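Local coordinates for lactate Dehydrogenase (Cryptosporidium parvum, PDB 2FN7), which probably catalyses the NAD-dependent interconversion of (S)-lactate and pyruvate, at residues Asp30-Asp35 against Lys60-Asn65; Pro83-Asp88 against Ile218-Val223; Leu149-Phe154 against Ser170-Gly175. One frame throughout, in Å; residues are numbered along the deposited sequence.

Contact 1: Asp30-Asp35 against Lys60-Asn65; sequences DVVLFD and KVIGTN. With NAD (nicotinamide-adenine-dinucleotide), chain C.
V31 and L33 exchange backbone hydrogen bonds with K60, I62 and T64, knitting two parallel strands together. These strands bracket helix 40-55 in a beta-alpha-beta unit of the NAD-binding Rossmann domain, with 61-64 at the margin of the sheet. The closely packed face bears V31, L33 and V61, all buried under helices 14-25 and 40-55. V31 CB approaches V61 CG2 (4.2 Å); branched valines fill such a face well. With no side chain, G63 brings its CA within 3.3 Å of L33 O, a CA-H...O contact.

The face of V32, I62 and T64 opens to solvent at its outer strand, where I62 is exposed. T64 CG2 nevertheless touches V32 CG1 at 3.8 Å, and its hydroxyl turns to D69. At the solvent end, the backbone N of K60 donates to D30 OD1 (2.8 Å), arriving 46° above the carboxylate plane; R4 forms a salt bridge with the same oxygen. The lysine tail leads away, as suits a long charged chain at the surface.

At the cofactor end, the F34 ring, with CG anti to the backbone N (chi1 178°), presents its edge to the adenine: CE2 lies 3.8 Å from C2A. An acid just after the second Rossmann strand is characteristic of dehydrogenases that prefer NAD to NADP, and D35 supplies it: OD1 accepts from ribose O2B at 2.7 Å and OD2 from O3B at 2.8 Å.

Contact 2: Pro83-Asp88 against Ile218-Val223; sequences PGRPKD and IAWKEV. With LAC (lactic acid), chain D.
The indole of W220 reaches out from helix 219-227 to lie against R85, P86 and D88, meeting ligand and loop in turn along its rim. Its CB already borders the substrate, 3.3 Å from O of lactic acid. CG is tucked between the backbone N and the carbonyl carbon (chi1 82°), and from there the ring extends past the ligand towards the loop. CE3 lies beside the methyl group of lactic acid, 3.8 Å from its CB. Next along the rim, CZ3 meets NH2 of R85 at 3.9 Å, with guanidinium and ring planes 67° apart. CH2 packs on P86 CB (3.8 Å), a rigid apolar partner for an aromatic rim, while P86 O lies near the ring plane at the edge. CZ2 comes within 3.4 Å of D88 O, and NE1 is linked weakly to that same carbonyl through a water.

In lactate dehydrogenases, the loop after strand 75-78 is the mobile active-site loop that closes over bound substrate; this loop of the NAD-binding domain here meets a helix of the C-terminal domain and leads on to R90, a lactate ligand that also makes a cation-pi contact with W220.

Arginine suits position 85 because its several N-H groups serve two partners. Bent at chi3 (-73°), it grips P86 O side-on with NE (2.9 Å) and NH2, the carbonyl oxygen lying in the guanidinium plane, while NH1 forms a salt bridge with D225. K221 lays its CG over one face of the W220 ring, toward its rim, then runs on extended until NZ reaches D88 O at 3.1 Å, in the carbonyl plane and on a lone pair.

Contact 3: Leu149-Phe154 against Ser170-Gly175; sequences LDSSRF and SANVIG. With LAC (lactic acid), chain D.
F154 and V173 pack where helix 147-162 lies against strand 169-174 in the alpha/beta C-terminal domain of the LDH/MDH fold. The apolar contacts centre on these two residues. F154 CB rests on V173 CG2 (3.8 Å), and because CG is anti to the backbone N (chi1 -174°), the ring continues towards A171, where CD2 meets CB at 3.7 Å. The small alanine lets the ring come close to the strand. V173 CG1 packs on D150 CB (3.6 Å), so an acid presents its methylene to the strand.

One hydrogen bond joins the backbone of the strand to the helix: V173 N donates to S151 OG at 3.1 Å, noticeably bent at 138°. A serine fits here because its hydroxyl also bonds G147 O, one turn back, and so bridges helix and strand. N172 O lies near the plane of the F154 ring, at its edge by CE2.

Two further side chains of the helix serve the active site. D150 OD2 is hydrogen-bonded to ND1 of H177, the predicted proton acceptor, forming the Asp-His pair familiar in this family and probably orienting the imidazole. R153, extended from CG to NE, carries its guanidinium to the substrate carboxylate, with L149 CD1 over one face. Its two terminal nitrogens each take one carboxylate oxygen: NH1 donates to OXT of lactic acid at 2.9 Å and NH2 to O at 3.0 Å.

In the fold
From the N terminus, contact 1 comes first and closes a short loop containing helix 40-55, wholly within the Rossmann domain. Contact 2 opens only after it is complete. Its much longer loop runs from 83-88 to 218-223 and ties the NAD-binding domain to the C-terminal one. Contact 3 is nested inside that loop, joining a helix to a strand of the C-terminal domain. Contacts 2 and 3 meet where A219 CB packs on R153 CD, 3.8 Å away, and share the bound lactic acid; both also touch the second subunit. Contact 1 lies across the chain's centre from contact 3, about 30 Å between centres, at the adenosine end of the cofactor.

Contact 1: Asp30-Asp35 against Lys60-Asn65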
loop_
_atom_site.group_PDB
_atom_site.type_symbol
_atom_site.label_atom_id
_atom_site.label_comp_id
_atom_site.label_asym_id
_atom_site.label_seq_id
_atom_site.Cartn_x
_atom_site.Cartn_y
_atom_site.Cartn_z
ATOM N N ASP A 30 4.266 15.651 3.873
ATOM C CA ASP A 30 2.839 15.760 3.705
ATOM C C ASP A 30 2.643 15.496 2.219
ATOM O O ASP A 30 3.537 15.695 1.366
ATOM C CB ASP A 30 2.311 17.137 4.059
ATOM C CG ASP A 30 2.224 17.363 5.545
ATOM O OD1 ASP A 30 2.106 16.429 6.387
ATOM O OD2 ASP A 30 2.226 18.535 5.890
ATOM N N VAL A 31 1.469 14.989 1.898
ATOM C CA VAL A 31 1.227 14.628 0.538
ATOM C C VAL A 31 0.027 15.354 -0.075
ATOM O O VAL A 31 -1.014 15.496 0.597
ATOM C CB VAL A 31 0.917 13.106 0.444
ATOM C CG1 VAL A 31 0.443 12.795 -0.990
ATOM C CG2 VAL A 31 2.172 12.269 0.846
ATOM N N VAL A 32 0.152 15.775 -1.337
ATOM C CA VAL A 32 -0.974 16.365 -2.045
ATOM C C VAL A 32 -1.242 15.455 -3.241
ATOM O O VAL A 32 -0.439 15.333 -4.138
ATOM C CB VAL A 32 -0.678 17.765 -2.499
ATOM C CG1 VAL A 32 -1.738 18.195 -3.470
ATOM C CG2 VAL A 32 -0.614 18.675 -1.256
ATOM N N LEU A 33 -2.370 14.776 -3.195
ATOM C CA LEU A 33 -2.780 13.816 -4.210
ATOM C C LEU A 33 -3.761 14.556 -5.183
ATOM O O LEU A 33 -4.925 14.932 -4.816
ATOM C CB LEU A 33 -3.385 12.681 -3.448
ATOM C CG LEU A 33 -3.596 11.228 -3.790
ATOM C CD1 LEU A 33 -2.351 10.543 -4.470
ATOM C CD2 LEU A 33 -3.957 10.542 -2.426
ATOM N N PHE A 34 -3.229 14.822 -6.378
ATOM C CA PHE A 34 -3.880 15.557 -7.471
ATOM C C PHE A 34 -4.387 14.686 -8.619
ATOM O O PHE A 34 -3.670 13.846 -9.139
ATOM C CB PHE A 34 -2.903 16.573 -8.054
ATOM C CG PHE A 34 -3.449 17.366 -9.238
ATOM C CD1 PHE A 34 -3.967 18.699 -9.052
ATOM C CD2 PHE A 34 -3.439 16.821 -10.522
ATOM C CE1 PHE A 34 -4.471 19.467 -10.164
ATOM C CE2 PHE A 34 -3.929 17.558 -11.646
ATOM C CZ PHE A 34 -4.458 18.900 -11.477
ATOM N N ASP A 35 -5.642 14.855 -8.996
ATOM C CA ASP A 35 -6.156 14.142 -10.130
ATOM C C ASP A 35 -7.246 15.000 -10.785
ATOM O O ASP A 35 -7.807 15.903 -10.141
ATOM C CB ASP A 35 -6.712 12.791 -9.718
ATOM C CG ASP A 35 -6.668 11.786 -10.866
ATOM O OD1 ASP A 35 -7.359 11.992 -11.906
ATOM O OD2 ASP A 35 -5.906 10.772 -10.754
ATOM N N LYS A 60 -0.043 14.658 6.823
ATOM C CA LYS A 60 -1.294 15.136 6.259
ATOM C C LYS A 60 -1.395 14.707 4.825
ATOM O O LYS A 60 -0.463 14.894 4.012
ATOM C CB LYS A 60 -1.300 16.662 6.283
ATOM C CG LYS A 60 -2.134 17.143 7.468
ATOM C CD LYS A 60 -1.753 18.573 7.864
ATOM C CE LYS A 60 -1.746 18.804 9.425
ATOM N NZ LYS A 60 -0.715 19.964 9.575
ATOM N N VAL A 61 -2.539 14.153 4.480
ATOM C CA VAL A 61 -2.707 13.701 3.117
ATOM C C VAL A 61 -4.056 14.260 2.655
ATOM O O VAL A 61 -5.100 13.875 3.234
ATOM C CB VAL A 61 -2.751 12.115 3.025
ATOM C CG1 VAL A 61 -3.043 11.700 1.555
ATOM C CG2 VAL A 61 -1.385 11.464 3.567
ATOM N N ILE A 62 -4.038 15.121 1.625
ATOM C CA ILE A 62 -5.263 15.640 1.071
ATOM C C ILE A 62 -5.350 15.402 -0.432
ATOM O O ILE A 62 -4.301 15.236 -1.110
ATOM C CB ILE A 62 -5.465 17.144 1.370
ATOM C CG1 ILE A 62 -4.445 17.949 0.609
ATOM C CG2 ILE A 62 -5.335 17.450 2.907
ATOM C CD1 ILE A 62 -4.927 18.161 -0.742
ATOM N N GLY A 63 -6.614 15.350 -0.906
ATOM C CA GLY A 63 -7.016 15.131 -2.289
ATOM C C GLY A 63 -7.470 16.433 -2.935
ATOM O O GLY A 63 -8.139 17.224 -2.295
ATOM N N THR A 64 -7.128 16.665 -4.202
ATOM C CA THR A 64 -7.430 17.916 -4.868
ATOM C C THR A 64 -7.469 17.815 -6.411
ATOM O O THR A 64 -6.981 16.810 -7.010
ATOM C CB THR A 64 -6.387 18.958 -4.496
ATOM O OG1 THR A 64 -6.793 20.237 -4.987
ATOM C CG2 THR A 64 -5.090 18.707 -5.217
ATOM N N ASN A 65 -8.078 18.825 -7.055
ATOM C CA ASN A 65 -8.087 18.892 -8.510
ATOM C C ASN A 65 -7.640 20.259 -8.892
ATOM O O ASN A 65 -7.827 20.709 -10.012
ATOM C CB ASN A 65 -9.460 18.684 -9.105
ATOM C CG ASN A 65 -10.466 19.659 -8.581
ATOM O OD1 ASN A 65 -10.084 20.771 -8.154
ATOM N ND2 ASN A 65 -11.662 19.302 -8.598
HETATM P PA NAD C . -3.821 4.560 -13.500
HETATM O O1A NAD C . -4.200 3.716 -12.447
HETATM O O2A NAD C . -4.578 4.489 -14.713
HETATM O O5B NAD C . -3.677 6.007 -13.116
HETATM C C5B NAD C . -3.387 7.144 -13.961
HETATM C C4B NAD C . -4.156 8.311 -13.221
HETATM O O4B NAD C . -3.928 9.407 -14.039
HETATM C C3B NAD C . -5.771 8.198 -13.188
HETATM O O3B NAD C . -6.286 8.227 -11.872
HETATM C C2B NAD C . -6.187 9.365 -13.990
HETATM O O2B NAD C . -7.407 10.037 -13.718
HETATM C C1B NAD C . -5.079 10.282 -13.821
HETATM N N9A NAD C . -4.993 11.308 -14.799
HETATM C C8A NAD C . -5.280 11.421 -16.106
HETATM N N7A NAD C . -5.182 12.351 -16.893
HETATM C C5A NAD C . -4.688 13.185 -15.976
HETATM C C6A NAD C . -4.289 14.540 -16.103
HETATM N N6A NAD C . -4.385 15.202 -17.260
HETATM N N1A NAD C . -3.785 15.158 -14.973
HETATM C C2A NAD C . -3.725 14.449 -13.793
HETATM N N3A NAD C . -4.089 13.219 -13.583
HETATM C C4A NAD C . -4.553 12.620 -14.707
HETATM O O3 NAD C . -2.215 4.282 -13.932
HETATM P PN NAD C . -1.063 3.640 -13.006
HETATM O O1N NAD C . -1.234 2.238 -12.904
HETATM O O2N NAD C . -0.946 4.412 -11.742
HETATM O O5D NAD C . 0.203 4.013 -13.981
HETATM C C5D NAD C . 0.532 5.361 -14.130
HETATM C C4D NAD C . 1.565 5.513 -15.261
HETATM O O4D NAD C . 2.850 4.945 -14.784
HETATM C C3D NAD C . 1.279 4.754 -16.590
HETATM O O3D NAD C . 1.797 5.581 -17.611
HETATM C C2D NAD C . 2.100 3.447 -16.438
HETATM O O2D NAD C . 2.437 2.856 -17.737
HETATM C C1D NAD C . 3.301 3.947 -15.745
HETATM N N1N NAD C . 4.115 2.979 -15.051
HETATM C C2N NAD C . 5.480 3.382 -15.116
HETATM C C3N NAD C . 6.470 2.582 -14.552
HETATM C C7N NAD C . 7.990 2.924 -14.534
HETATM O O7N NAD C . 8.750 2.099 -14.032
HETATM N N7N NAD C . 8.337 4.203 -14.871
HETATM C C4N NAD C . 6.169 1.344 -13.892
HETATM C C5N NAD C . 4.715 0.984 -13.844
HETATM C C6N NAD C . 3.658 1.737 -14.394
#

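Contact 2: Pro83-Asp88 against Ile218-Val223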
loop_
_atom_site.group_PDB
_atom_site.type_symbol
_atom_site.label_atom_id
_atom_site.label_comp_id
_atom_site.label_asym_id
_atom_site.label_seq_id
_atom_site.Cartn_x
_atom_site.Cartn_y
_atom_site.Cartn_z
ATOM N N PRO A 83 -5.928 6.210 -19.867
ATOM C CA PRO A 83 -6.283 4.889 -19.349
ATOM C C PRO A 83 -5.948 3.653 -20.140
ATOM O O PRO A 83 -5.776 3.717 -21.327
ATOM C CB PRO A 83 -7.788 4.997 -19.125
ATOM C CG PRO A 83 -8.248 5.907 -20.225
ATOM C CD PRO A 83 -7.132 6.986 -20.235
ATOM N N GLY A 84 -5.865 2.508 -19.463
ATOM C CA GLY A 84 -5.579 1.274 -20.159
ATOM C C GLY A 84 -4.108 0.886 -20.225
ATOM O O GLY A 84 -3.215 1.707 -20.460
ATOM N N ARG A 85 -3.850 -0.392 -20.021
ATOM C CA ARG A 85 -2.482 -0.915 -20.092
ATOM C C ARG A 85 -2.021 -1.068 -21.530
ATOM O O ARG A 85 -2.824 -1.295 -22.430
ATOM C CB ARG A 85 -2.386 -2.317 -19.440
ATOM C CG ARG A 85 -3.326 -3.349 -20.007
ATOM C CD ARG A 85 -2.826 -4.788 -19.758
ATOM N NE ARG A 85 -1.683 -5.078 -20.635
ATOM C CZ ARG A 85 -1.099 -6.268 -20.789
ATOM N NH1 ARG A 85 -1.539 -7.346 -20.121
ATOM N NH2 ARG A 85 -0.050 -6.340 -21.619
ATOM N N PRO A 86 -0.716 -0.950 -21.754
ATOM C CA PRO A 86 -0.114 -1.108 -23.090
ATOM C C PRO A 86 -0.323 -2.557 -23.441
ATOM O O PRO A 86 -0.283 -3.417 -22.576
ATOM C CB PRO A 86 1.369 -0.807 -22.865
ATOM C CG PRO A 86 1.336 0.202 -21.757
ATOM C CD PRO A 86 0.232 -0.324 -20.817
ATOM N N LYS A 87 -0.587 -2.824 -24.707
ATOM C CA LYS A 87 -0.810 -4.190 -25.133
ATOM C C LYS A 87 0.546 -4.884 -25.336
ATOM O O LYS A 87 0.751 -5.975 -24.800
ATOM C CB LYS A 87 -1.616 -4.220 -26.435
ATOM C CG LYS A 87 -2.283 -5.563 -26.767
ATOM C CD LYS A 87 -1.272 -6.708 -27.036
ATOM C CE LYS A 87 -1.895 -7.876 -27.886
ATOM N NZ LYS A 87 -2.230 -7.496 -29.335
ATOM N N ASP A 88 1.475 -4.255 -26.068
ATOM C CA ASP A 88 2.775 -4.917 -26.324
ATOM C C ASP A 88 3.993 -4.065 -25.975
ATOM O O ASP A 88 5.010 -4.589 -25.625
ATOM C CB ASP A 88 2.934 -5.325 -27.825
ATOM C CG ASP A 88 1.815 -6.260 -28.328
ATOM O OD1 ASP A 88 1.537 -7.313 -27.683
ATOM O OD2 ASP A 88 1.202 -5.940 -29.401
ATOM N N ILE A 218 11.323 -8.426 -19.638
ATOM C CA ILE A 218 9.947 -8.405 -19.906
ATOM C C ILE A 218 9.117 -8.741 -18.662
ATOM O O ILE A 218 8.007 -9.334 -18.758
ATOM C CB ILE A 218 9.673 -9.368 -21.033
ATOM C CG1 ILE A 218 10.186 -10.736 -20.633
ATOM C CG2 ILE A 218 10.281 -8.823 -22.318
ATOM C CD1 ILE A 218 9.086 -11.626 -20.248
ATOM N N ALA A 219 9.668 -8.372 -17.497
ATOM C CA ALA A 219 8.994 -8.663 -16.239
ATOM C C ALA A 219 7.642 -7.918 -16.208
ATOM O O ALA A 219 6.681 -8.433 -15.634
ATOM C CB ALA A 219 9.878 -8.193 -15.039
ATOM N N TRP A 220 7.586 -6.746 -16.855
ATOM C CA TRP A 220 6.344 -5.962 -16.830
ATOM C C TRP A 220 5.154 -6.748 -17.358
ATOM O O TRP A 220 4.066 -6.705 -16.759
ATOM C CB TRP A 220 6.492 -4.656 -17.593
ATOM C CG TRP A 220 6.330 -4.792 -19.081
ATOM C CD1 TRP A 220 7.349 -4.977 -20.001
ATOM C CD2 TRP A 220 5.143 -4.500 -19.866
ATOM N NE1 TRP A 220 6.881 -4.785 -21.267
ATOM C CE2 TRP A 220 5.538 -4.493 -21.227
ATOM C CE3 TRP A 220 3.791 -4.233 -19.547
ATOM C CZ2 TRP A 220 4.629 -4.225 -22.289
ATOM C CZ3 TRP A 220 2.863 -3.957 -20.617
ATOM C CH2 TRP A 220 3.302 -3.960 -21.969
ATOM N N LYS A 221 5.342 -7.500 -18.435
ATOM C CA LYS A 221 4.229 -8.255 -19.015
ATOM C C LYS A 221 3.813 -9.375 -18.119
ATOM O O LYS A 221 2.649 -9.771 -18.109
ATOM C CB LYS A 221 4.586 -8.831 -20.398
ATOM C CG LYS A 221 5.234 -7.818 -21.329
ATOM C CD LYS A 221 5.470 -8.377 -22.834
ATOM C CE LYS A 221 6.061 -7.250 -23.756
ATOM N NZ LYS A 221 5.906 -7.490 -25.235
ATOM N N GLU A 222 4.750 -9.915 -17.356
ATOM C CA GLU A 222 4.383 -11.036 -16.444
ATOM C C GLU A 222 3.382 -10.594 -15.349
ATOM O O GLU A 222 2.454 -11.311 -14.957
ATOM C CB GLU A 222 5.645 -11.584 -15.738
ATOM C CG GLU A 222 5.438 -13.004 -15.190
ATOM C CD GLU A 222 6.507 -13.420 -14.201
ATOM O OE1 GLU A 222 6.371 -14.550 -13.647
ATOM O OE2 GLU A 222 7.457 -12.627 -13.959
ATOM N N VAL A 223 3.659 -9.431 -14.793
ATOM C CA VAL A 223 2.817 -8.899 -13.774
ATOM C C VAL A 223 1.504 -8.443 -14.473
ATOM O O VAL A 223 0.414 -8.873 -14.061
ATOM C CB VAL A 223 3.492 -7.681 -13.103
ATOM C CG1 VAL A 223 2.462 -6.921 -12.197
ATOM C CG2 VAL A 223 4.706 -8.142 -12.340
HETATM C C LAC D . 6.876 -1.685 -15.770
HETATM C CA LAC D . 5.932 -0.721 -16.312
HETATM C CB LAC D . 4.824 -1.227 -17.385
HETATM O O LAC D . 6.043 -2.488 -15.103
HETATM O OHN LAC D . 6.734 0.277 -16.954
HETATM O OXT LAC D . 8.024 -1.820 -16.045
HETATM O O HOH W 1 7.499 -3.819 -24.394
#

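Contact 3: Leu149-Phe154 against Ser170-Gly175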
loop_
_atom_site.group_PDB
_atom_site.type_symbol
_atom_site.label_atom_id
_atom_site.label_comp_id
_atom_site.label_asym_id
_atom_site.label_seq_id
_atom_site.Cartn_x
_atom_site.Cartn_y
_atom_site.Cartn_z
ATOM N N LEU A 149 13.316 0.299 -10.383
ATOM C CA LEU A 149 12.377 -0.844 -10.531
ATOM C C LEU A 149 12.985 -2.028 -11.403
ATOM O O LEU A 149 12.784 -3.254 -11.116
ATOM C CB LEU A 149 11.072 -0.356 -11.208
ATOM C CG LEU A 149 10.138 -1.350 -11.829
ATOM C CD1 LEU A 149 9.588 -2.173 -10.697
ATOM C CD2 LEU A 149 9.014 -0.681 -12.673
ATOM N N ASP A 150 13.698 -1.636 -12.468
ATOM C CA ASP A 150 14.313 -2.639 -13.331
ATOM C C ASP A 150 15.446 -3.367 -12.534
ATOM O O ASP A 150 15.506 -4.599 -12.507
ATOM C CB ASP A 150 14.849 -1.981 -14.596
ATOM C CG ASP A 150 13.714 -1.499 -15.538
ATOM O OD1 ASP A 150 12.646 -2.193 -15.627
ATOM O OD2 ASP A 150 13.930 -0.455 -16.232
ATOM N N SER A 151 16.231 -2.594 -11.793
ATOM C CA SER A 151 17.307 -3.163 -11.005
ATOM C C SER A 151 16.764 -3.972 -9.838
ATOM O O SER A 151 17.310 -5.039 -9.532
ATOM C CB SER A 151 18.235 -2.074 -10.488
ATOM O OG SER A 151 18.803 -1.304 -11.536
ATOM N N SER A 152 15.638 -3.542 -9.214
ATOM C CA SER A 152 15.130 -4.337 -8.096
ATOM C C SER A 152 14.662 -5.676 -8.622
ATOM O O SER A 152 14.826 -6.755 -7.954
ATOM C CB SER A 152 13.953 -3.680 -7.384
ATOM O OG SER A 152 14.393 -2.479 -6.795
ATOM N N ARG A 153 14.088 -5.627 -9.807
ATOM C CA ARG A 153 13.637 -6.845 -10.436
ATOM C C ARG A 153 14.876 -7.784 -10.783
ATOM O O ARG A 153 14.822 -8.992 -10.533
ATOM C CB ARG A 153 12.864 -6.505 -11.706
ATOM C CG ARG A 153 11.416 -6.096 -11.494
ATOM C CD ARG A 153 10.828 -5.330 -12.709
ATOM N NE ARG A 153 9.409 -5.038 -12.495
ATOM C CZ ARG A 153 8.626 -4.419 -13.356
ATOM N NH1 ARG A 153 9.114 -4.011 -14.542
ATOM N NH2 ARG A 153 7.330 -4.165 -12.984
ATOM N N PHE A 154 15.957 -7.208 -11.324
ATOM C CA PHE A 154 17.161 -7.964 -11.725
ATOM C C PHE A 154 17.779 -8.562 -10.397
ATOM O O PHE A 154 18.036 -9.823 -10.285
ATOM C CB PHE A 154 18.082 -6.926 -12.492
ATOM C CG PHE A 154 19.352 -7.496 -13.144
ATOM C CD1 PHE A 154 19.399 -8.765 -13.638
ATOM C CD2 PHE A 154 20.486 -6.695 -13.281
ATOM C CE1 PHE A 154 20.516 -9.245 -14.252
ATOM C CE2 PHE A 154 21.617 -7.165 -13.902
ATOM C CZ PHE A 154 21.627 -8.466 -14.395
ATOM N N SER A 170 24.207 -6.769 -5.647
ATOM C CA SER A 170 24.462 -5.438 -6.254
ATOM C C SER A 170 24.291 -5.710 -7.768
ATOM O O SER A 170 24.893 -6.650 -8.320
ATOM C CB SER A 170 25.900 -4.977 -5.950
ATOM O OG SER A 170 26.249 -3.772 -6.636
ATOM N N ALA A 171 23.412 -4.971 -8.443
ATOM C CA ALA A 171 23.157 -5.224 -9.877
ATOM C C ALA A 171 22.397 -4.012 -10.460
ATOM O O ALA A 171 21.443 -3.531 -9.807
ATOM C CB ALA A 171 22.298 -6.502 -10.057
ATOM N N ASN A 172 22.832 -3.502 -11.616
ATOM C CA ASN A 172 22.230 -2.364 -12.269
ATOM C C ASN A 172 21.627 -2.690 -13.622
ATOM O O ASN A 172 22.121 -3.602 -14.335
ATOM C CB ASN A 172 23.259 -1.299 -12.524
ATOM C CG ASN A 172 23.664 -0.599 -11.291
ATOM O OD1 ASN A 172 24.871 -0.621 -10.883
ATOM N ND2 ASN A 172 22.678 0.070 -10.650
ATOM N N VAL A 173 20.572 -1.951 -13.975
ATOM C CA VAL A 173 19.929 -2.062 -15.286
ATOM C C VAL A 173 20.093 -0.664 -15.784
ATOM O O VAL A 173 19.816 0.260 -15.047
ATOM C CB VAL A 173 18.437 -2.448 -15.224
ATOM C CG1 VAL A 173 17.822 -2.361 -16.643
ATOM C CG2 VAL A 173 18.293 -3.910 -14.835
ATOM N N ILE A 174 20.583 -0.480 -17.009
ATOM C CA ILE A 174 20.795 0.854 -17.529
ATOM C C ILE A 174 20.137 1.020 -18.904
ATOM O O ILE A 174 19.628 0.070 -19.430
ATOM C CB ILE A 174 22.260 1.076 -17.630
ATOM C CG1 ILE A 174 22.858 -0.008 -18.542
ATOM C CG2 ILE A 174 22.889 1.077 -16.230
ATOM C CD1 ILE A 174 24.285 0.300 -18.791
ATOM N N GLY A 175 20.163 2.200 -19.512
ATOM C CA GLY A 175 19.489 2.339 -20.822
ATOM C C GLY A 175 18.012 2.767 -20.646
ATOM O O GLY A 175 17.601 3.054 -19.526
HETATM C C LAC D . 6.876 -1.685 -15.770
HETATM C CA LAC D . 5.932 -0.721 -16.312
HETATM C CB LAC D . 4.824 -1.227 -17.385
HETATM O O LAC D . 6.043 -2.488 -15.103
HETATM O OHN LAC D . 6.734 0.277 -16.954
HETATM O OXT LAC D . 8.024 -1.820 -16.045
#